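Local atomic coordinates of phosphoheptose isomerase (Neisseria gonorrhoeae, PDB entry 5I01), a protein that probably catalyses the zinc-dependent isomerisation of sedoheptulose 7-phosphate to D-glycero-D-manno-heptose 7-phosphate, the entry step of heptose biosynthesis for gonococcal lipooligosaccharide. Residues Val119-Ser124 and Ile145-Arg150. The protein carries 1 engineered substitution. Sequence-based numbering, arbitrary orientation.
Sequences VGISTS and IALTGR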
# COMPACT_ATOMS: atom_id res chain seq x y z
N VAL A 119 9.64 -15.07 -6.39
CA VAL A 119 8.80 -15.10 -7.57
C VAL A 119 8.88 -13.73 -8.20
O VAL A 119 8.30 -12.79 -7.70
CB VAL A 119 7.34 -15.43 -7.21
CG1 VAL A 119 6.44 -15.35 -8.45
CG2 VAL A 119 7.26 -16.81 -6.56
N GLY A 120 9.62 -13.63 -9.30
CA GLY A 120 9.78 -12.36 -10.01
C GLY A 120 8.82 -12.32 -11.18
O GLY A 120 8.82 -13.23 -12.00
N ILE A 121 8.00 -11.28 -11.26
CA ILE A 121 6.98 -11.18 -12.29
C ILE A 121 7.32 -10.00 -13.20
O ILE A 121 7.57 -8.89 -12.72
CB ILE A 121 5.55 -11.02 -11.71
CG1 ILE A 121 5.29 -12.08 -10.64
CG2 ILE A 121 4.50 -11.15 -12.81
CD1 ILE A 121 4.06 -11.85 -9.81
N SER A 122 7.31 -10.27 -14.51
CA SER A 122 7.74 -9.31 -15.53
C SER A 122 7.20 -9.71 -16.91
O SER A 122 7.63 -10.72 -17.48
CB SER A 122 9.27 -9.27 -15.55
OG SER A 122 9.75 -8.44 -16.59
N THR A 123 6.31 -8.90 -17.47
CA THR A 123 5.67 -9.26 -18.72
C THR A 123 6.60 -9.31 -19.93
O THR A 123 6.30 -10.03 -20.85
CB THR A 123 4.48 -8.35 -19.05
OG1 THR A 123 4.91 -6.99 -19.13
CG2 THR A 123 3.40 -8.50 -17.97
N SER A 124 7.71 -8.56 -19.92
CA SER A 124 8.73 -8.65 -20.98
C SER A 124 9.99 -9.48 -20.63
O SER A 124 10.75 -9.85 -21.53
CB SER A 124 9.19 -7.24 -21.39
OG SER A 124 9.77 -6.55 -20.30
N ILE A 145 11.50 -18.31 -9.28
CA ILE A 145 10.42 -18.66 -10.20
C ILE A 145 10.08 -17.39 -10.96
O ILE A 145 9.58 -16.43 -10.38
CB ILE A 145 9.18 -19.21 -9.47
CG1 ILE A 145 9.52 -20.51 -8.74
CG2 ILE A 145 8.02 -19.44 -10.45
CD1 ILE A 145 8.50 -20.93 -7.71
N ALA A 146 10.38 -17.38 -12.25
CA ALA A 146 10.15 -16.22 -13.09
C ALA A 146 8.83 -16.39 -13.82
O ALA A 146 8.60 -17.41 -14.46
CB ALA A 146 11.28 -16.07 -14.09
N LEU A 147 7.95 -15.38 -13.69
CA LEU A 147 6.76 -15.28 -14.51
C LEU A 147 7.03 -14.21 -15.56
O LEU A 147 7.04 -13.02 -15.24
CB LEU A 147 5.52 -14.95 -13.66
CG LEU A 147 4.89 -16.16 -12.96
CD1 LEU A 147 5.84 -16.73 -11.92
CD2 LEU A 147 3.57 -15.81 -12.30
N THR A 148 7.29 -14.64 -16.80
CA THR A 148 7.64 -13.74 -17.92
C THR A 148 6.68 -13.87 -19.10
O THR A 148 5.80 -14.72 -19.10
CB THR A 148 9.07 -14.00 -18.43
OG1 THR A 148 9.13 -15.26 -19.11
CG2 THR A 148 10.09 -13.98 -17.28
N GLY A 149 6.87 -12.99 -20.09
CA GLY A 149 6.12 -13.03 -21.35
C GLY A 149 7.04 -12.85 -22.53
O GLY A 149 8.23 -12.63 -22.35
N ARG A 150 6.48 -12.91 -23.73
CA ARG A 150 7.23 -12.78 -25.00
C ARG A 150 8.30 -13.90 -25.13
O ARG A 150 7.93 -15.07 -25.12
CB ARG A 150 7.77 -11.34 -25.17
CG ARG A 150 6.65 -10.32 -25.27
CD ARG A 150 7.08 -8.89 -25.01
NE ARG A 150 5.90 -8.03 -24.81
CZ ARG A 150 5.92 -6.70 -24.72
NH1 ARG A 150 7.06 -6.01 -24.81
NH2 ARG A 150 4.77 -6.04 -24.54
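Val119 meets Leu147 through one methyl of each: CG1 of Val119 lies 3.8 Å from CD1 of Leu147, the two side chains passing at a slant. The valine branch lies there because CG1 is trans to the backbone N (chi1 176°). At Gly120 the pairing becomes polar, its N donating to Ile145 O over 3.0 Å, with the donor tilted 25° from the carbonyl plane. Gly120 O accepts from Leu147 N at 2.9 Å in a straighter bond. Ile121 shares the face of Val119 and Leu147; its CG2 rests 4.0 Å from Leu147 CB, the two side chains running alongside each other, and His180 of helix 173-193 touches both. From Ser122 N a third bond reaches Leu147 O at 2.9 Å, almost in line with the carbonyl. Ser122 OG turns instead to Ser127 OG, and Thr148 OG1 on the same sheet face bonds Asn167. The regular pairing then gives out: Thr123 O approaches Gly149 CA to 3.0 Å without a backbone hydrogen bond, and Ser124 CB lies loosely beside NH1 of the Arg150 guanidinium, whose NE is held by Pro171 O. With axes 9° apart, these are neighbouring parallel strands of a beta-alpha-beta unit, connected through helix 128-139, in the SIS domain. The chemistry is thus divided: apolar packing and three backbone bonds hold the buried strands together, whereas the predicted substrate-binding residues begin at Ser122, the last with a backbone bond across the contact, and run on through Thr123 and Ser124, where no further bond is made, consistent with a sugar-phosphate site at the C-terminal strand ends.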